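Local atomic coordinates of mitogen-activated protein kinase kinase kinase 2 (Homo sapiens, PDB entry 2NPT), a protein that probably phosphorylates MAP kinase kinases as a protein kinase of MAP kinase cascades, and pairs with another protein through its PB1 domain. Residues N19-K24 with K78-L83; V23-R28 with R32-P37; E65-L70 with K93-I98. One frame throughout, in Å; residues are numbered along the deposited sequence.

Interaction 1: residues N19-K24 with K78-L83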
loop_
_atom_site.group_PDB
_atom_site.type_symbol
_atom_site.label_atom_id
_atom_site.label_comp_id
_atom_site.label_asym_id
_atom_site.label_seq_id
_atom_site.Cartn_x
_atom_site.Cartn_y
_atom_site.Cartn_z
ATOM N N ASN D 19 -11.320 9.175 6.895
ATOM C CA ASN D 19 -10.067 8.460 6.646
ATOM C C ASN D 19 -10.328 7.055 6.004
ATOM O O ASN D 19 -11.213 6.363 6.455
ATOM C CB ASN D 19 -9.198 8.421 7.936
ATOM C CG ASN D 19 -10.018 8.202 9.260
ATOM O OD1 ASN D 19 -11.223 8.488 9.347
ATOM N ND2 ASN D 19 -9.327 7.726 10.295
ATOM N N ASP D 20 -9.629 6.666 4.930
ATOM C CA ASP D 20 -9.744 5.268 4.422
ATOM C C ASP D 20 -9.035 4.321 5.393
ATOM O O ASP D 20 -8.175 4.731 6.174
ATOM C CB ASP D 20 -9.122 5.052 3.046
ATOM C CG ASP D 20 -9.907 5.689 1.917
ATOM O OD1 ASP D 20 -11.060 6.133 2.116
ATOM O OD2 ASP D 20 -9.304 5.755 0.827
ATOM N N VAL D 21 -9.431 3.066 5.364
ATOM C CA VAL D 21 -8.822 2.038 6.219
ATOM C C VAL D 21 -7.772 1.351 5.404
ATOM O O VAL D 21 -8.072 0.743 4.385
ATOM C CB VAL D 21 -9.833 1.017 6.775
ATOM C CG1 VAL D 21 -9.097 -0.166 7.432
ATOM C CG2 VAL D 21 -10.793 1.698 7.781
ATOM N N ARG D 22 -6.528 1.455 5.856
ATOM C CA ARG D 22 -5.420 0.807 5.192
ATOM C C ARG D 22 -5.363 -0.669 5.603
ATOM O O ARG D 22 -5.178 -0.979 6.797
ATOM C CB ARG D 22 -4.162 1.499 5.642
ATOM C CG ARG D 22 -2.989 1.256 4.859
ATOM C CD ARG D 22 -2.018 2.515 5.051
ATOM N NE ARG D 22 -0.721 2.140 4.538
ATOM C CZ ARG D 22 0.270 1.673 5.272
ATOM N NH1 ARG D 22 0.144 1.555 6.590
ATOM N NH2 ARG D 22 1.400 1.327 4.694
ATOM N N VAL D 23 -5.503 -1.564 4.647
ATOM C CA VAL D 23 -5.462 -2.973 4.954
ATOM C C VAL D 23 -4.231 -3.687 4.356
ATOM O O VAL D 23 -3.937 -3.518 3.184
ATOM C CB VAL D 23 -6.785 -3.677 4.499
ATOM C CG1 VAL D 23 -6.679 -5.231 4.651
ATOM C CG2 VAL D 23 -8.025 -3.142 5.259
ATOM N N LYS D 24 -3.553 -4.523 5.161
ATOM C CA LYS D 24 -2.427 -5.321 4.714
ATOM C C LYS D 24 -2.814 -6.798 4.740
ATOM O O LYS D 24 -2.943 -7.450 5.821
ATOM C CB LYS D 24 -1.178 -5.056 5.571
ATOM C CG LYS D 24 -0.028 -5.972 5.218
ATOM C CD LYS D 24 1.374 -5.407 5.570
ATOM C CE LYS D 24 1.613 -5.319 7.082
ATOM N NZ LYS D 24 2.995 -4.823 7.523
ATOM N N LYS D 78 -15.084 -4.393 15.239
ATOM C CA LYS D 78 -14.181 -4.448 16.376
ATOM C C LYS D 78 -12.734 -4.237 15.962
ATOM O O LYS D 78 -12.003 -3.471 16.610
ATOM C CB LYS D 78 -14.306 -5.803 17.119
ATOM C CG LYS D 78 -15.577 -5.971 17.930
ATOM C CD LYS D 78 -15.478 -7.208 18.817
ATOM C CE LYS D 78 -16.548 -7.217 19.874
ATOM N NZ LYS D 78 -17.812 -7.620 19.245
ATOM N N ALA D 79 -12.293 -4.913 14.886
ATOM C CA ALA D 79 -10.894 -4.785 14.409
ATOM C C ALA D 79 -10.536 -3.392 13.865
ATOM O O ALA D 79 -9.422 -2.872 14.060
ATOM C CB ALA D 79 -10.565 -5.863 13.312
ATOM N N VAL D 80 -11.471 -2.777 13.147
ATOM C CA VAL D 80 -11.235 -1.409 12.697
ATOM C C VAL D 80 -11.105 -0.449 13.901
ATOM O O VAL D 80 -10.251 0.444 13.859
ATOM C CB VAL D 80 -12.333 -0.917 11.720
ATOM C CG1 VAL D 80 -12.116 0.557 11.360
ATOM C CG2 VAL D 80 -12.324 -1.796 10.489
ATOM N N GLU D 81 -11.976 -0.603 14.910
ATOM C CA GLU D 81 -11.877 0.192 16.153
ATOM C C GLU D 81 -10.493 0.079 16.774
ATOM O O GLU D 81 -9.859 1.096 17.083
ATOM C CB GLU D 81 -12.918 -0.195 17.212
ATOM C CG GLU D 81 -12.757 0.628 18.531
ATOM C CD GLU D 81 -13.608 0.127 19.697
ATOM O OE1 GLU D 81 -14.790 -0.262 19.477
ATOM O OE2 GLU D 81 -13.088 0.146 20.846
ATOM N N LEU D 82 -10.014 -1.148 16.950
ATOM C CA LEU D 82 -8.665 -1.338 17.480
ATOM C C LEU D 82 -7.633 -0.574 16.644
ATOM O O LEU D 82 -6.778 0.114 17.202
ATOM C CB LEU D 82 -8.256 -2.809 17.555
ATOM C CG LEU D 82 -9.130 -3.709 18.414
ATOM C CD1 LEU D 82 -8.534 -5.082 18.302
ATOM C CD2 LEU D 82 -9.247 -3.232 19.881
ATOM N N LEU D 83 -7.699 -0.700 15.314
ATOM C CA LEU D 83 -6.770 0.017 14.433
ATOM C C LEU D 83 -6.863 1.543 14.623
ATOM O O LEU D 83 -5.834 2.237 14.662
ATOM C CB LEU D 83 -7.037 -0.316 12.946
ATOM C CG LEU D 83 -6.422 0.629 11.893
ATOM C CD1 LEU D 83 -4.923 0.430 11.736
ATOM C CD2 LEU D 83 -7.088 0.445 10.544
#
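V21, V80 and L83 meet through methyl groups alone, so there is no ring face or edge to place here and the fit depends on how branched aliphatic ends interlock. The two methyls of V21 are shared between two helix residues. CG1, anti to the backbone N (chi1 169°), reaches L83, with V21 CG1 and L83 CD2 3.8 Å apart. The other branch turns to the neighbouring side chain, V21 CG2 lying 4.0 Å from V80 CG1. V80 and L83 are three residues apart in the helix, close enough in its turn to receive both prongs of one beta-branched valine, a residue type that suits an extended strand. L83, with one more carbon between its CB and its methyls, reaches out from the helix to V21 CG1. The axes of strand 21-24 and helix 78-83 come no closer than 10.3 Å and cross at 105°, and the two segments meet only through a small apolar patch. The end of R22 leads away from the helix; NH1 hydrogen-bonds K90 O and NH2 forms a salt bridge with an acidic side chain of the other protein chain. This is helix-on-sheet packing of the beta-grasp (ubiquitin-like) fold: helix 73-85 lies across the start of strand 21-27, and A79 and L83 also pack on L92 of strand 92-98.

Interaction 2: residues V23-R28 with R32-P37; sequences VKFEHR and RILQFP
V23 to F25 and R32 to L34 run antiparallel, with V23-L34 and F25-R32 as hydrogen-bonded pairs flanking the non-hydrogen-bonded pair K24-I33, and the N-to-C directions of the two short strand segments make an angle of 146°. Four backbone bonds join them; the straightest runs from V23 N to L34 O, 2.8 Å with 172° at the hydrogen.

V23, F25 and L34 share a face with R32, and F36 reaches the same side; the apolar ones suit a core, L34 at its margin. V23 CG1 lies 3.9 Å above the plane of the F25 ring, over its centre, while L34 CD1 and F36 CZ come to its edge, F36 CZ being 4.0 Å from F25 CZ. The two phenylalanine side chains cross at about a right angle. V23 also presses on F36, where V23 CG2 is 3.5 Å from F36 CD2. R32 leads away from this face to E30, F53 and an acidic side chain of the other protein chain.

On the other face, the aliphatic part of K24 runs over I33, with K24 CB 4.0 Å from I33 CG1. A bend at chi3 (69°) turns the rest of the lysine from this neighbour, and outside the hairpin its NZ meets acidic side chains of the other protein chain in salt bridges, consistent with the basic face of a PB1 domain.

The hairpin lies at one edge of the sheet, strand 30-36 being outermost within this chain; strand 21-27 pairs in parallel with strand 92-98 on its other side, and helix 42-53 covers the apolar face, where L45 touches V23 and F36.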
loop_
_atom_site.group_PDB
_atom_site.type_symbol
_atom_site.label_atom_id
_atom_site.label_comp_id
_atom_site.label_asym_id
_atom_site.label_seq_id
_atom_site.Cartn_x
_atom_site.Cartn_y
_atom_site.Cartn_z
ATOM N N VAL D 23 -5.503 -1.564 4.647
ATOM C CA VAL D 23 -5.462 -2.973 4.954
ATOM C C VAL D 23 -4.231 -3.687 4.356
ATOM O O VAL D 23 -3.937 -3.518 3.184
ATOM C CB VAL D 23 -6.785 -3.677 4.499
ATOM C CG1 VAL D 23 -6.679 -5.231 4.651
ATOM C CG2 VAL D 23 -8.025 -3.142 5.259
ATOM N N LYS D 24 -3.553 -4.523 5.161
ATOM C CA LYS D 24 -2.427 -5.321 4.714
ATOM C C LYS D 24 -2.814 -6.798 4.740
ATOM O O LYS D 24 -2.943 -7.450 5.821
ATOM C CB LYS D 24 -1.178 -5.056 5.571
ATOM C CG LYS D 24 -0.028 -5.972 5.218
ATOM C CD LYS D 24 1.374 -5.407 5.570
ATOM C CE LYS D 24 1.613 -5.319 7.082
ATOM N NZ LYS D 24 2.995 -4.823 7.523
ATOM N N PHE D 25 -3.039 -7.333 3.560
ATOM C CA PHE D 25 -3.425 -8.738 3.364
ATOM C C PHE D 25 -2.167 -9.570 3.251
ATOM O O PHE D 25 -1.146 -9.132 2.689
ATOM C CB PHE D 25 -4.175 -8.956 2.043
ATOM C CG PHE D 25 -5.571 -8.409 1.999
ATOM C CD1 PHE D 25 -6.577 -8.954 2.770
ATOM C CD2 PHE D 25 -5.891 -7.441 1.077
ATOM C CE1 PHE D 25 -7.876 -8.519 2.687
ATOM C CE2 PHE D 25 -7.215 -6.958 0.997
ATOM C CZ PHE D 25 -8.205 -7.512 1.820
ATOM N N GLU D 26 -2.255 -10.790 3.735
ATOM C CA GLU D 26 -1.194 -11.751 3.559
ATOM C C GLU D 26 -1.756 -13.087 3.103
ATOM O O GLU D 26 -2.734 -13.575 3.662
ATOM C CB GLU D 26 -0.433 -11.903 4.875
ATOM C CG GLU D 26 0.625 -12.993 4.836
ATOM C CD GLU D 26 1.351 -13.189 6.182
ATOM O OE1 GLU D 26 1.021 -12.509 7.201
ATOM O OE2 GLU D 26 2.217 -14.104 6.230
ATOM N N HIS D 27 -1.132 -13.655 2.078
ATOM C CA HIS D 27 -1.469 -14.992 1.601
ATOM C C HIS D 27 -0.242 -15.685 1.049
ATOM O O HIS D 27 0.408 -15.186 0.152
ATOM C CB HIS D 27 -2.519 -14.947 0.538
ATOM C CG HIS D 27 -2.937 -16.294 0.072
ATOM N ND1 HIS D 27 -3.584 -17.175 0.902
ATOM C CD2 HIS D 27 -2.769 -16.934 -1.107
ATOM C CE1 HIS D 27 -3.800 -18.305 0.259
ATOM N NE2 HIS D 27 -3.321 -18.181 -0.968
ATOM N N ARG D 28 0.062 -16.841 1.630
ATOM C CA ARG D 28 1.204 -17.651 1.239
ATOM C C ARG D 28 2.509 -16.868 1.046
ATOM O O ARG D 28 3.199 -16.996 0.041
ATOM C CB ARG D 28 0.840 -18.514 0.016
ATOM C CG ARG D 28 -0.139 -19.623 0.329
ATOM C CD ARG D 28 -0.684 -20.221 -0.968
ATOM N NE ARG D 28 0.308 -21.031 -1.672
ATOM C CZ ARG D 28 0.180 -21.426 -2.940
ATOM N N ARG D 32 0.048 -7.509 0.464
ATOM C CA ARG D 32 -0.551 -6.533 -0.419
ATOM C C ARG D 32 -1.193 -5.467 0.474
ATOM O O ARG D 32 -1.787 -5.850 1.504
ATOM C CB ARG D 32 -1.670 -7.200 -1.226
ATOM C CG ARG D 32 -1.174 -8.341 -2.120
ATOM C CD ARG D 32 -0.735 -7.796 -3.526
ATOM N NE ARG D 32 -1.013 -8.897 -4.364
ATOM C CZ ARG D 32 -1.932 -9.044 -5.273
ATOM N NH1 ARG D 32 -2.683 -8.052 -5.797
ATOM N NH2 ARG D 32 -1.974 -10.253 -5.761
ATOM N N ILE D 33 -1.048 -4.184 0.132
ATOM C CA ILE D 33 -1.769 -3.108 0.836
ATOM C C ILE D 33 -2.778 -2.397 -0.074
ATOM O O ILE D 33 -2.438 -1.924 -1.178
ATOM C CB ILE D 33 -0.813 -2.123 1.524
ATOM C CG1 ILE D 33 0.140 -2.870 2.486
ATOM C CG2 ILE D 33 -1.653 -0.953 2.184
ATOM C CD1 ILE D 33 1.185 -2.005 3.168
ATOM N N LEU D 34 -4.011 -2.298 0.419
ATOM C CA LEU D 34 -5.095 -1.624 -0.236
ATOM C C LEU D 34 -5.807 -0.698 0.746
ATOM O O LEU D 34 -5.874 -0.974 1.934
ATOM C CB LEU D 34 -6.073 -2.657 -0.776
ATOM C CG LEU D 34 -5.633 -3.518 -1.960
ATOM C CD1 LEU D 34 -6.690 -4.612 -2.145
ATOM C CD2 LEU D 34 -5.582 -2.648 -3.247
ATOM N N GLN D 35 -6.327 0.403 0.230
ATOM C CA GLN D 35 -7.109 1.324 1.048
ATOM C C GLN D 35 -8.577 1.069 0.793
ATOM O O GLN D 35 -9.032 0.923 -0.390
ATOM C CB GLN D 35 -6.740 2.769 0.741
ATOM C CG GLN D 35 -5.264 3.016 0.768
ATOM C CD GLN D 35 -4.864 4.214 -0.049
ATOM O OE1 GLN D 35 -4.414 5.202 0.520
ATOM N NE2 GLN D 35 -5.011 4.142 -1.390
ATOM N N PHE D 36 -9.323 0.994 1.884
ATOM C CA PHE D 36 -10.739 0.766 1.838
ATOM C C PHE D 36 -11.513 1.953 2.344
ATOM O O PHE D 36 -11.266 2.453 3.443
ATOM C CB PHE D 36 -11.111 -0.452 2.675
ATOM C CG PHE D 36 -10.725 -1.739 2.031
ATOM C CD1 PHE D 36 -11.654 -2.474 1.292
ATOM C CD2 PHE D 36 -9.438 -2.223 2.165
ATOM C CE1 PHE D 36 -11.281 -3.643 0.656
ATOM C CE2 PHE D 36 -9.054 -3.385 1.531
ATOM C CZ PHE D 36 -9.982 -4.121 0.785
ATOM N N PRO D 37 -12.492 2.401 1.546
ATOM C CA PRO D 37 -13.325 3.498 1.974
ATOM C C PRO D 37 -14.278 3.073 3.101
ATOM O O PRO D 37 -14.775 1.955 3.090
ATOM C CB PRO D 37 -14.101 3.840 0.700
ATOM C CG PRO D 37 -14.175 2.592 -0.048
ATOM C CD PRO D 37 -12.890 1.875 0.231
#

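Interaction 3: residues E65-L70 with K93-I98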
loop_
_atom_site.group_PDB
_atom_site.type_symbol
_atom_site.label_atom_id
_atom_site.label_comp_id
_atom_site.label_asym_id
_atom_site.label_seq_id
_atom_site.Cartn_x
_atom_site.Cartn_y
_atom_site.Cartn_z
ATOM N N GLU D 65 1.204 -11.775 17.820
ATOM C CA GLU D 65 1.036 -13.225 17.969
ATOM C C GLU D 65 -0.419 -13.721 17.866
ATOM O O GLU D 65 -0.653 -14.920 17.736
ATOM C CB GLU D 65 1.634 -13.710 19.288
ATOM C CG GLU D 65 3.097 -13.400 19.453
ATOM C CD GLU D 65 3.700 -13.946 20.740
ATOM O OE1 GLU D 65 3.605 -15.173 20.998
ATOM O OE2 GLU D 65 4.325 -13.137 21.477
ATOM N N LEU D 66 -1.366 -12.795 17.961
ATOM C CA LEU D 66 -2.791 -13.094 17.974
ATOM C C LEU D 66 -3.335 -13.300 16.551
ATOM O O LEU D 66 -3.014 -12.498 15.634
ATOM C CB LEU D 66 -3.511 -11.934 18.667
ATOM C CG LEU D 66 -5.046 -11.863 18.775
ATOM C CD1 LEU D 66 -5.425 -10.953 19.932
ATOM C CD2 LEU D 66 -5.725 -11.381 17.482
ATOM N N VAL D 67 -4.149 -14.349 16.368
ATOM C CA VAL D 67 -4.910 -14.552 15.129
ATOM C C VAL D 67 -6.334 -14.900 15.515
ATOM O O VAL D 67 -6.546 -15.719 16.408
ATOM C CB VAL D 67 -4.313 -15.681 14.258
ATOM C CG1 VAL D 67 -5.157 -15.897 12.941
ATOM C CG2 VAL D 67 -2.799 -15.443 14.006
ATOM N N ILE D 68 -7.307 -14.276 14.875
ATOM C CA ILE D 68 -8.721 -14.554 15.143
ATOM C C ILE D 68 -9.531 -14.487 13.836
ATOM O O ILE D 68 -9.317 -13.535 13.042
ATOM C CB ILE D 68 -9.303 -13.564 16.216
ATOM C CG1 ILE D 68 -10.714 -13.978 16.621
ATOM C CG2 ILE D 68 -9.327 -12.113 15.719
ATOM C CD1 ILE D 68 -11.281 -13.125 17.788
ATOM N N PRO D 69 -10.425 -15.476 13.595
ATOM C CA PRO D 69 -11.228 -15.376 12.360
ATOM C C PRO D 69 -12.155 -14.183 12.430
ATOM O O PRO D 69 -12.682 -13.854 13.519
ATOM C CB PRO D 69 -12.066 -16.676 12.345
ATOM C CG PRO D 69 -11.404 -17.587 13.263
ATOM C CD PRO D 69 -10.816 -16.678 14.361
ATOM N N LEU D 70 -12.346 -13.529 11.287
ATOM C CA LEU D 70 -13.341 -12.482 11.142
ATOM C C LEU D 70 -14.475 -13.047 10.310
ATOM O O LEU D 70 -14.300 -13.248 9.085
ATOM C CB LEU D 70 -12.786 -11.261 10.409
ATOM C CG LEU D 70 -11.771 -10.358 11.079
ATOM C CD1 LEU D 70 -11.484 -9.267 10.098
ATOM C CD2 LEU D 70 -12.208 -9.844 12.498
ATOM N N LYS D 93 -4.161 -5.777 9.670
ATOM C CA LYS D 93 -3.522 -6.961 9.131
ATOM C C LYS D 93 -4.477 -8.153 9.047
ATOM O O LYS D 93 -5.022 -8.600 10.061
ATOM C CB LYS D 93 -2.273 -7.341 9.931
ATOM C CG LYS D 93 -1.254 -6.216 10.050
ATOM C CD LYS D 93 -0.080 -6.603 10.962
ATOM N N ILE D 94 -4.660 -8.647 7.824
ATOM C CA ILE D 94 -5.602 -9.705 7.529
ATOM C C ILE D 94 -4.880 -10.829 6.845
ATOM O O ILE D 94 -4.339 -10.691 5.735
ATOM C CB ILE D 94 -6.785 -9.236 6.609
ATOM C CG1 ILE D 94 -7.605 -8.095 7.214
ATOM C CG2 ILE D 94 -7.706 -10.453 6.262
ATOM C CD1 ILE D 94 -8.234 -8.368 8.563
ATOM N N LEU D 95 -4.888 -11.974 7.510
ATOM C CA LEU D 95 -4.332 -13.167 6.973
ATOM C C LEU D 95 -5.450 -13.887 6.193
ATOM O O LEU D 95 -6.594 -14.043 6.695
ATOM C CB LEU D 95 -3.776 -13.981 8.168
ATOM C CG LEU D 95 -3.325 -15.364 7.802
ATOM C CD1 LEU D 95 -2.127 -15.267 6.868
ATOM C CD2 LEU D 95 -3.023 -16.166 9.107
ATOM N N LEU D 96 -5.128 -14.312 4.975
ATOM C CA LEU D 96 -6.062 -14.964 4.070
ATOM C C LEU D 96 -5.756 -16.473 3.969
ATOM O O LEU D 96 -4.618 -16.865 3.708
ATOM C CB LEU D 96 -5.987 -14.336 2.677
ATOM C CG LEU D 96 -6.243 -12.835 2.583
ATOM C CD1 LEU D 96 -5.882 -12.298 1.182
ATOM C CD2 LEU D 96 -7.721 -12.465 2.992
ATOM N N VAL D 97 -6.777 -17.289 4.158
ATOM C CA VAL D 97 -6.664 -18.740 4.005
ATOM C C VAL D 97 -7.704 -19.202 2.994
ATOM O O VAL D 97 -8.828 -18.738 2.999
ATOM C CB VAL D 97 -6.865 -19.440 5.391
ATOM C CG1 VAL D 97 -6.921 -20.925 5.225
ATOM C CG2 VAL D 97 -5.752 -19.031 6.353
ATOM N N ILE D 98 -7.315 -20.073 2.076
ATOM C CA ILE D 98 -8.219 -20.487 0.992
ATOM C C ILE D 98 -9.477 -21.168 1.536
ATOM O O ILE D 98 -9.382 -22.101 2.334
ATOM C CB ILE D 98 -7.520 -21.418 -0.013
ATOM C CG1 ILE D 98 -6.611 -20.592 -0.926
ATOM C CG2 ILE D 98 -8.557 -22.168 -0.870
ATOM C CD1 ILE D 98 -5.535 -21.360 -1.634
#
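L70 and I94 make the closer of two methyl contacts, L70 CD1 standing 3.7 Å from I94 CD1, with the two side chains crossing at about a right angle. I94 is bent twice, chi1 -59° and chi2 -58°, a shape that carries its terminal methyl to the leucine although the strands are not neighbours. The second pair is looser: V67 CG1 and L95 CD2 are 4.4 Å apart, near the surface. As I94 and L95 are consecutive in an extended strand, they serve opposite faces of the sheet.

What sets the spacing is strand 57-63, which runs between the two segments. It takes backbone hydrogen bonds from both sides, I68 with Y61 and L70 with L59 on one, K93 with T62 on the other, while V67 packs on H60 and T62, and I94 on L59. Further out, I94 meets V23 and F25 of strand 21-27, and L70 meets L76 and D75 of helix 73-85. Long, flexible aliphatic chains suit this place, where L70 and I94 touch across the width of strand 57-63 on the helix-covered side.

The two segments lie on either side of strand 57-63 in the mixed sheet of the beta-grasp, ubiquitin-like fold to which PB1 domains belong.

In the fold
From the N terminus, strand 21-27 opens both interaction 1 and interaction 2. Interaction 2 closes first, a tight hairpin with strand 30-36, and falls within the much longer loop that interaction 1 closes, 53 residues between its segments; the two share V23 and K24. Interaction 3 opens at 65-70, before helix 73-85 completes interaction 1, and closes only at strand 92-98, so these two cross along the chain while interactions 2 and 3 follow in series. Strand 92-98 pairs with strand 21-27, through K24 and E26 with I94 and L96, and so joins the hairpin to helix 73-85 and, through strand 57-63, to strand 66-69.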